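Local coordinates for protein DnaK Suppressor (Chlamydia trachomatis, PDB 6PTG) that probably binds RNA polymerase and regulates transcription, as a DksA/TraR-type factor with a zinc-finger-like domain, at residues A17-R22 / R107-P112; R22-K27 / R83-I88; G94-S99 / T115-S120. All coordinates share one frame; numbering follows the deposited sequence.

Contact 1: A17-R22 / R107-P112; sequences ANFKTR and RLMAIP
Arg22 grips the backbone of Met109 with the end of its guanidinium group, both terminal nitrogens converging on a single carbonyl oxygen. The NH1 bond of Arg22 to Met109 O is 2.9 Å long and fairly straight, with an N-H...O angle of 157°; the second bond, from Arg22 NH2 to the same Met109 O, is longer at 3.2 Å and more bent. Both donors come from the same face of the carbonyl plane, tilted from it, while the oxygen itself lies almost in the guanidinium plane. Pro112 CG lies over one face of the guanidinium, toward its rim, 3.6 Å from Arg22 NH2. Two bonds at the edge and a ring over a face together probably restrict rotation of the planar group. A bend at chi3 (58°) in an otherwise extended chain turns the guanidinium toward this acceptor, beside the sulfur of Met109.

One turn earlier, Phe19 enters the deeper side of the interface. Its CE1 comes to 3.3 Å from Leu108 O and its CD1 to 3.9 Å from Pro112 CB, while CZ meets both Leu108 CB and the Met109 methyl, CE, each at 4.0 Å. Tyr93 adjoins this cluster, its ring meeting that of Phe19 and its hydroxyl hydrogen-bonding to Pro112 O. Leu23 and Met26 carry the contact with Pro112 further along helix 13-33.

Helix 105-110 ends just before Ile111, and Arg22 thus meets a carbonyl of its last turn, where its charge probably complements the partial negative charge of the helix C-terminus. The arrangement docks the end of the short helix within the zinc-finger-like domain onto the long N-terminal helix, as expected for the globular part of a DksA-type fold.

Contact 2: R22-K27 / R83-I88; sequences RLLEMK and RALEKI
The helical segments 22-27 and 83-88 run roughly antiparallel, their directions 151° apart and their axes 10.3 Å from each other at closest approach. Leu23 and Leu85 bring the backbones nearest, with their CA atoms 7.0 Å apart. Helices 13-33 and 72-89, on which they lie, pair antiparallel, consistent with the two limbs of the coiled-coil hairpin that characterises DksA-type factors.

No hydrogen bond links the two segments; the interface between them is aliphatic. Leu23 points at the opposite helix and touches three of its residues through different atoms. Its CB packs against Leu85 CD2 at 3.6 Å, while its CD1 methyl reaches deeper, 3.7 Å from Ala84 CB and 4.0 Å from Ile88 CD1. The small Ala84 side chain lets the leucine tip come up close to helix 72-89. Leu85 answers from the other side with both of its branches: CD2 lies against Leu23, and CD1 meets Leu24 CD2 at 3.8 Å toward the exposed flank. With CG of Leu85 trans to its carbonyl carbon (chi1 -74°), the isobutyl group projects across to the neighbouring helix and its methyls lie against the flanks of Leu23 and Leu24. Ile88 carries the seam on toward the start of helix 13-33, where its side chain also touches Ile16 and Lys20.

At the outer edge the fully extended chain of Lys27 passes over the end of Leu85, and its ammonium group goes on to a salt bridge with Asp82, so that a charged pair flanks the apolar seam. The lysine's own share in the packing is a long methylene-to-methyl approach, with Lys27 CD 4.3 Å from Leu85 CD1.

Contact 3: G94-S99 / T115-S120; sequences GICDVS and TMTVKS
Cys96 turns its sulfur toward Ser99, Thr117 and Ser120, the four side chains spaced along the chain like the ligands of a C4 zinc finger of the DksA/TraR type. Three of the four positions carry hydroxyls and one a cysteine, consistent with a zinc-finger fold kept without the full set of cysteine ligands. With SG trans to the backbone N (chi1 -179°), the sulfur takes a straight bond from Thr117 N, with Cys96 SG 3.2 Å away. It also accepts from the N-H of Ser99, and weakly from that of Val98, an arrangement resembling the amide-to-sulfur bonds of a zinc knuckle.

Ser120 faces the sulfur from the opposing segment, its OG 3.2 Å from Cys96 SG, while CG2 of Thr117 lies alongside Cys96 CB. Thr117 is the N-cap of helix 118-129: its OG1 accepts from Ser120 N, and the Ser120 hydroxyl donates to the same oxygen. Val98 closes the cluster on another flank. Its CB rests on Ser120 CB at 3.6 Å, and its CG2 touches Met116 SD as the two chains pass at a slant. Beyond it lies the second subunit, where Ile111 packs on Val98 and Arg107 bonds Val98 O.

At the other end Asp97 swings its carboxylate out to salt bridges with Arg83 and Lys87 of helix 72-89. Its backbone joins the segments instead: Asp97 N donates to Thr115 O at 3.0 Å.

How the contacts relate
Contact 3 is the buried one, whereas contacts 1 and 2 each combine buried apolar residues with an exposed rim. Both of these use helix 13-33 and adjoin through Pro112, which packs near Leu23, Met26 and Ala84; contact 1 supplements apolar packing with an arginine-to-carbonyl grip, and contact 2 relies on aliphatic side chains alone. Contact 3, its centre about 15 and 16 Å from those of contacts 1 and 2, is largely polar and centred on sulfur and hydroxyl groups. It is tied by charge to helix 72-89, and Arg107 reaches Met116 O from the helix of contact 1. The helix pair and the zinc-finger-like domain are thus joined on two fronts.

Contact 1: A17-R22 / R107-P112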
loop_
_atom_site.group_PDB
_atom_site.type_symbol
_atom_site.label_atom_id
_atom_site.label_comp_id
_atom_site.label_asym_id
_atom_site.label_seq_id
_atom_site.Cartn_x
_atom_site.Cartn_y
_atom_site.Cartn_z
ATOM N N ALA B 17 17.945 0.517 -14.318
ATOM C CA ALA B 17 18.779 -0.667 -14.507
ATOM C C ALA B 17 19.878 -0.739 -13.456
ATOM O O ALA B 17 20.329 -1.834 -13.101
ATOM C CB ALA B 17 19.382 -0.673 -15.911
ATOM N N ASN B 18 20.327 0.416 -12.961
ATOM C CA ASN B 18 21.331 0.447 -11.904
ATOM C C ASN B 18 20.731 0.030 -10.562
ATOM O O ASN B 18 21.371 -0.690 -9.785
ATOM C CB ASN B 18 21.950 1.845 -11.833
ATOM C CG ASN B 18 23.303 1.860 -11.149
ATOM O OD1 ASN B 18 23.723 0.877 -10.537
ATOM N ND2 ASN B 18 24.002 2.984 -11.265
ATOM N N PHE B 19 19.510 0.485 -10.264
ATOM C CA PHE B 19 18.814 0.011 -9.070
ATOM C C PHE B 19 18.535 -1.484 -9.159
ATOM O O PHE B 19 18.648 -2.211 -8.162
ATOM C CB PHE B 19 17.507 0.775 -8.881
ATOM C CG PHE B 19 17.676 2.137 -8.298
ATOM C CD1 PHE B 19 18.240 2.302 -7.048
ATOM C CD2 PHE B 19 17.247 3.256 -8.988
ATOM C CE1 PHE B 19 18.384 3.561 -6.502
ATOM C CE2 PHE B 19 17.390 4.516 -8.448
ATOM C CZ PHE B 19 17.959 4.668 -7.205
ATOM N N LYS B 20 18.129 -1.951 -10.343
ATOM C CA LYS B 20 17.928 -3.377 -10.558
ATOM C C LYS B 20 19.209 -4.158 -10.298
ATOM O O LYS B 20 19.177 -5.231 -9.684
ATOM C CB LYS B 20 17.426 -3.618 -11.981
ATOM C CG LYS B 20 16.985 -5.045 -12.247
ATOM C CD LYS B 20 16.620 -5.234 -13.703
ATOM C CE LYS B 20 16.021 -6.605 -13.944
ATOM N NZ LYS B 20 15.783 -6.848 -15.394
ATOM N N THR B 21 20.348 -3.640 -10.762
ATOM C CA THR B 21 21.618 -4.308 -10.499
ATOM C C THR B 21 21.933 -4.333 -9.005
ATOM O O THR B 21 22.383 -5.357 -8.478
ATOM C CB THR B 21 22.748 -3.629 -11.274
ATOM O OG1 THR B 21 22.480 -3.700 -12.682
ATOM C CG2 THR B 21 24.067 -4.322 -10.983
ATOM N N ARG B 22 21.704 -3.216 -8.306
ATOM C CA ARG B 22 21.920 -3.197 -6.863
ATOM C C ARG B 22 21.009 -4.190 -6.154
ATOM O O ARG B 22 21.449 -4.907 -5.250
ATOM C CB ARG B 22 21.692 -1.791 -6.307
ATOM C CG ARG B 22 22.659 -0.732 -6.795
ATOM C CD ARG B 22 22.332 0.623 -6.177
ATOM N NE ARG B 22 22.372 0.596 -4.719
ATOM C CZ ARG B 22 21.947 1.594 -3.947
ATOM N NH1 ARG B 22 21.457 2.694 -4.500
ATOM N NH2 ARG B 22 22.013 1.499 -2.624
ATOM N N ARG B 107 15.741 8.746 -0.860
ATOM C CA ARG B 107 15.309 7.532 -0.176
ATOM C C ARG B 107 15.581 6.298 -1.024
ATOM O O ARG B 107 16.047 5.274 -0.511
ATOM C CB ARG B 107 13.824 7.643 0.174
ATOM C CG ARG B 107 13.239 6.434 0.874
ATOM C CD ARG B 107 11.914 6.781 1.523
ATOM N NE ARG B 107 11.078 5.600 1.726
ATOM C CZ ARG B 107 11.121 4.805 2.789
ATOM N NH1 ARG B 107 11.971 5.040 3.771
ATOM N NH2 ARG B 107 10.314 3.762 2.866
ATOM N N LEU B 108 15.323 6.383 -2.331
ATOM C CA LEU B 108 15.633 5.260 -3.205
ATOM C C LEU B 108 17.140 5.022 -3.282
ATOM O O LEU B 108 17.587 3.870 -3.293
ATOM C CB LEU B 108 15.048 5.504 -4.596
ATOM C CG LEU B 108 13.524 5.607 -4.692
ATOM C CD1 LEU B 108 13.087 6.136 -6.056
ATOM C CD2 LEU B 108 12.875 4.263 -4.398
ATOM N N MET B 109 17.938 6.096 -3.331
ATOM C CA MET B 109 19.391 5.952 -3.416
ATOM C C MET B 109 19.973 5.310 -2.162
ATOM O O MET B 109 20.878 4.473 -2.249
ATOM C CB MET B 109 20.042 7.307 -3.673
ATOM C CG MET B 109 21.553 7.232 -3.852
ATOM S SD MET B 109 22.063 6.241 -5.267
ATOM C CE MET B 109 21.108 6.997 -6.580
ATOM N N ALA B 110 19.476 5.699 -0.989
ATOM C CA ALA B 110 19.948 5.103 0.253
ATOM C C ALA B 110 19.330 3.728 0.476
ATOM O O ALA B 110 20.009 2.806 0.943
ATOM C CB ALA B 110 19.640 6.034 1.432
ATOM N N ILE B 111 18.045 3.582 0.167
ATOM C CA ILE B 111 17.304 2.338 0.367
ATOM C C ILE B 111 16.715 1.890 -0.967
ATOM O O ILE B 111 15.559 2.225 -1.270
ATOM C CB ILE B 111 16.195 2.510 1.414
ATOM C CG1 ILE B 111 16.720 3.241 2.646
ATOM C CG2 ILE B 111 15.653 1.162 1.817
ATOM C CD1 ILE B 111 15.713 3.324 3.764
ATOM N N PRO B 112 17.455 1.143 -1.794
ATOM C CA PRO B 112 16.935 0.796 -3.127
ATOM C C PRO B 112 15.716 -0.121 -3.103
ATOM O O PRO B 112 15.036 -0.224 -4.130
ATOM C CB PRO B 112 18.138 0.123 -3.808
ATOM C CG PRO B 112 18.961 -0.405 -2.675
ATOM C CD PRO B 112 18.814 0.612 -1.581
#

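Contact 2: R22-K27 / R83-I88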
loop_
_atom_site.group_PDB
_atom_site.type_symbol
_atom_site.label_atom_id
_atom_site.label_comp_id
_atom_site.label_asym_id
_atom_site.label_seq_id
_atom_site.Cartn_x
_atom_site.Cartn_y
_atom_site.Cartn_z
ATOM N N ARG B 22 21.704 -3.216 -8.306
ATOM C CA ARG B 22 21.920 -3.197 -6.863
ATOM C C ARG B 22 21.009 -4.190 -6.154
ATOM O O ARG B 22 21.449 -4.907 -5.250
ATOM C CB ARG B 22 21.692 -1.791 -6.307
ATOM C CG ARG B 22 22.659 -0.732 -6.795
ATOM C CD ARG B 22 22.332 0.623 -6.177
ATOM N NE ARG B 22 22.372 0.596 -4.719
ATOM C CZ ARG B 22 21.947 1.594 -3.947
ATOM N NH1 ARG B 22 21.457 2.694 -4.500
ATOM N NH2 ARG B 22 22.013 1.499 -2.624
ATOM N N LEU B 23 19.734 -4.245 -6.550
ATOM C CA LEU B 23 18.780 -5.107 -5.856
ATOM C C LEU B 23 19.094 -6.586 -6.065
ATOM O O LEU B 23 19.011 -7.379 -5.122
ATOM C CB LEU B 23 17.357 -4.781 -6.305
ATOM C CG LEU B 23 16.798 -3.453 -5.791
ATOM C CD1 LEU B 23 15.519 -3.084 -6.511
ATOM C CD2 LEU B 23 16.558 -3.516 -4.291
ATOM N N LEU B 24 19.447 -6.983 -7.287
ATOM C CA LEU B 24 19.805 -8.379 -7.511
ATOM C C LEU B 24 21.051 -8.762 -6.720
ATOM O O LEU B 24 21.155 -9.888 -6.221
ATOM C CB LEU B 24 20.008 -8.638 -9.006
ATOM C CG LEU B 24 18.766 -8.525 -9.897
ATOM C CD1 LEU B 24 19.131 -8.552 -11.373
ATOM C CD2 LEU B 24 17.779 -9.636 -9.566
ATOM N N GLU B 25 22.002 -7.834 -6.588
ATOM C CA GLU B 25 23.199 -8.094 -5.792
ATOM C C GLU B 25 22.868 -8.269 -4.313
ATOM O O GLU B 25 23.473 -9.112 -3.640
ATOM C CB GLU B 25 24.224 -6.982 -6.001
ATOM C CG GLU B 25 25.299 -7.325 -7.018
ATOM C CD GLU B 25 25.964 -6.095 -7.609
ATOM O OE1 GLU B 25 25.740 -4.983 -7.079
ATOM O OE2 GLU B 25 26.727 -6.245 -8.590
ATOM N N MET B 26 21.939 -7.464 -3.777
ATOM C CA MET B 26 21.534 -7.644 -2.384
ATOM C C MET B 26 20.838 -8.980 -2.178
ATOM O O MET B 26 21.078 -9.664 -1.176
ATOM C CB MET B 26 20.605 -6.521 -1.930
ATOM C CG MET B 26 21.161 -5.125 -2.040
ATOM S SD MET B 26 20.078 -3.972 -1.172
ATOM C CE MET B 26 19.745 -4.894 0.330
ATOM N N LYS B 27 19.963 -9.357 -3.112
ATOM C CA LYS B 27 19.272 -10.634 -3.008
ATOM C C LYS B 27 20.262 -11.790 -3.012
ATOM O O LYS B 27 20.091 -12.765 -2.271
ATOM C CB LYS B 27 18.268 -10.771 -4.154
ATOM C CG LYS B 27 17.314 -11.942 -4.016
ATOM C CD LYS B 27 16.365 -12.042 -5.200
ATOM C CE LYS B 27 15.439 -13.242 -5.052
ATOM N NZ LYS B 27 14.535 -13.410 -6.221
ATOM N N ARG B 83 9.769 -7.390 -3.975
ATOM C CA ARG B 83 8.728 -6.450 -4.390
ATOM C C ARG B 83 9.310 -5.278 -5.169
ATOM O O ARG B 83 8.740 -4.852 -6.182
ATOM C CB ARG B 83 7.950 -5.950 -3.173
ATOM C CG ARG B 83 6.892 -4.909 -3.513
ATOM C CD ARG B 83 5.966 -5.410 -4.623
ATOM N NE ARG B 83 5.133 -4.343 -5.172
ATOM C CZ ARG B 83 4.524 -4.410 -6.350
ATOM N NH1 ARG B 83 4.664 -5.491 -7.105
ATOM N NH2 ARG B 83 3.790 -3.391 -6.780
ATOM N N ALA B 84 10.444 -4.740 -4.714
ATOM C CA ALA B 84 11.097 -3.666 -5.457
ATOM C C ALA B 84 11.488 -4.129 -6.856
ATOM O O ALA B 84 11.349 -3.377 -7.827
ATOM C CB ALA B 84 12.317 -3.157 -4.688
ATOM N N LEU B 85 11.961 -5.374 -6.979
ATOM C CA LEU B 85 12.288 -5.921 -8.291
ATOM C C LEU B 85 11.041 -6.070 -9.158
ATOM O O LEU B 85 11.085 -5.790 -10.361
ATOM C CB LEU B 85 13.002 -7.262 -8.136
ATOM C CG LEU B 85 14.455 -7.182 -7.668
ATOM C CD1 LEU B 85 15.002 -8.550 -7.286
ATOM C CD2 LEU B 85 15.316 -6.540 -8.750
ATOM N N GLU B 86 9.921 -6.510 -8.566
ATOM C CA GLU B 86 8.665 -6.581 -9.309
ATOM C C GLU B 86 8.233 -5.207 -9.800
ATOM O O GLU B 86 7.795 -5.063 -10.946
ATOM C CB GLU B 86 7.564 -7.201 -8.452
ATOM C CG GLU B 86 7.787 -8.655 -8.098
ATOM C CD GLU B 86 6.745 -9.177 -7.133
ATOM O OE1 GLU B 86 5.694 -8.515 -6.982
ATOM O OE2 GLU B 86 6.982 -10.246 -6.528
ATOM N N LYS B 87 8.322 -4.187 -8.944
ATOM C CA LYS B 87 7.916 -2.852 -9.371
ATOM C C LYS B 87 8.765 -2.352 -10.532
ATOM O O LYS B 87 8.285 -1.566 -11.353
ATOM C CB LYS B 87 7.975 -1.874 -8.199
ATOM C CG LYS B 87 6.952 -2.161 -7.129
ATOM C CD LYS B 87 7.169 -1.337 -5.875
ATOM C CE LYS B 87 7.001 0.140 -6.153
ATOM N NZ LYS B 87 5.766 0.406 -6.932
ATOM N N ILE B 88 10.021 -2.793 -10.626
ATOM C CA ILE B 88 10.826 -2.428 -11.788
ATOM C C ILE B 88 10.274 -3.095 -13.042
ATOM O O ILE B 88 10.236 -2.486 -14.117
ATOM C CB ILE B 88 12.309 -2.774 -11.553
ATOM C CG1 ILE B 88 12.906 -1.866 -10.474
ATOM C CG2 ILE B 88 13.099 -2.632 -12.831
ATOM C CD1 ILE B 88 14.390 -2.103 -10.204
#

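Contact 3: G94-S99 / T115-S120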
loop_
_atom_site.group_PDB
_atom_site.type_symbol
_atom_site.label_atom_id
_atom_site.label_comp_id
_atom_site.label_asym_id
_atom_site.label_seq_id
_atom_site.Cartn_x
_atom_site.Cartn_y
_atom_site.Cartn_z
ATOM N N GLY B 94 9.737 3.497 -7.686
ATOM C CA GLY B 94 9.689 4.873 -7.252
ATOM C C GLY B 94 8.300 5.401 -6.980
ATOM O O GLY B 94 8.165 6.575 -6.618
ATOM N N ILE B 95 7.267 4.578 -7.147
ATOM C CA ILE B 95 5.891 4.952 -6.844
ATOM C C ILE B 95 5.447 4.177 -5.612
ATOM O O ILE B 95 5.642 2.958 -5.530
ATOM C CB ILE B 95 4.943 4.683 -8.026
ATOM C CG1 ILE B 95 5.429 5.397 -9.277
ATOM C CG2 ILE B 95 3.554 5.191 -7.699
ATOM C CD1 ILE B 95 5.453 6.889 -9.130
ATOM N N CYS B 96 4.854 4.888 -4.658
ATOM C CA CYS B 96 4.463 4.294 -3.389
ATOM C C CYS B 96 3.329 3.284 -3.585
ATOM O O CYS B 96 2.292 3.599 -4.175
ATOM C CB CYS B 96 4.045 5.404 -2.423
ATOM S SG CYS B 96 3.555 4.860 -0.794
ATOM N N ASP B 97 3.539 2.058 -3.094
ATOM C CA ASP B 97 2.521 1.012 -3.183
ATOM C C ASP B 97 1.249 1.362 -2.418
ATOM O O ASP B 97 0.188 0.804 -2.719
ATOM C CB ASP B 97 3.073 -0.322 -2.665
ATOM C CG ASP B 97 3.791 -1.126 -3.739
ATOM O OD1 ASP B 97 3.798 -0.706 -4.917
ATOM O OD2 ASP B 97 4.364 -2.181 -3.395
ATOM N N VAL B 98 1.332 2.231 -1.416
ATOM C CA VAL B 98 0.169 2.580 -0.604
ATOM C C VAL B 98 -0.563 3.785 -1.172
ATOM O O VAL B 98 -1.779 3.750 -1.373
ATOM C CB VAL B 98 0.592 2.824 0.860
ATOM C CG1 VAL B 98 -0.567 3.394 1.645
ATOM C CG2 VAL B 98 1.082 1.543 1.492
ATOM N N SER B 99 0.162 4.867 -1.446
ATOM C CA SER B 99 -0.445 6.137 -1.807
ATOM C C SER B 99 -0.288 6.513 -3.269
ATOM O O SER B 99 -1.010 7.397 -3.740
ATOM C CB SER B 99 0.164 7.263 -0.960
ATOM O OG SER B 99 1.548 7.416 -1.264
ATOM N N THR B 115 9.670 0.586 -1.218
ATOM C CA THR B 115 8.479 0.486 -2.052
ATOM C C THR B 115 7.348 1.385 -1.581
ATOM O O THR B 115 6.305 1.439 -2.231
ATOM C CB THR B 115 7.996 -0.959 -2.109
ATOM O OG1 THR B 115 7.704 -1.408 -0.781
ATOM C CG2 THR B 115 9.052 -1.846 -2.731
ATOM N N MET B 116 7.534 2.108 -0.483
ATOM C CA MET B 116 6.525 3.013 0.038
ATOM C C MET B 116 7.212 4.299 0.474
ATOM O O MET B 116 8.408 4.314 0.767
ATOM C CB MET B 116 5.773 2.389 1.223
ATOM C CG MET B 116 5.088 1.084 0.909
ATOM S SD MET B 116 4.534 0.248 2.393
ATOM C CE MET B 116 6.025 -0.657 2.818
ATOM N N THR B 117 6.442 5.379 0.535
ATOM C CA THR B 117 6.951 6.563 1.198
ATOM C C THR B 117 7.130 6.258 2.682
ATOM O O THR B 117 6.631 5.253 3.194
ATOM C CB THR B 117 6.010 7.754 0.995
ATOM O OG1 THR B 117 4.729 7.478 1.580
ATOM C CG2 THR B 117 5.849 8.070 -0.484
ATOM N N VAL B 118 7.870 7.124 3.377
ATOM C CA VAL B 118 8.100 6.894 4.802
ATOM C C VAL B 118 6.779 6.901 5.561
ATOM O O VAL B 118 6.495 6.000 6.359
ATOM C CB VAL B 118 9.082 7.930 5.365
ATOM C CG1 VAL B 118 9.204 7.755 6.860
ATOM C CG2 VAL B 118 10.421 7.774 4.694
ATOM N N LYS B 119 5.936 7.899 5.293
ATOM C CA LYS B 119 4.637 7.973 5.953
ATOM C C LYS B 119 3.774 6.751 5.640
ATOM O O LYS B 119 3.030 6.271 6.504
ATOM C CB LYS B 119 3.921 9.257 5.543
ATOM C CG LYS B 119 4.396 10.496 6.273
ATOM C CD LYS B 119 3.650 11.715 5.772
ATOM C CE LYS B 119 3.831 12.903 6.694
ATOM N NZ LYS B 119 2.935 14.030 6.302
ATOM N N SER B 120 3.841 6.237 4.406
ATOM C CA SER B 120 3.030 5.067 4.068
ATOM C C SER B 120 3.580 3.807 4.715
ATOM O O SER B 120 2.811 2.927 5.111
ATOM C CB SER B 120 2.944 4.879 2.555
ATOM O OG SER B 120 2.184 5.908 1.937
#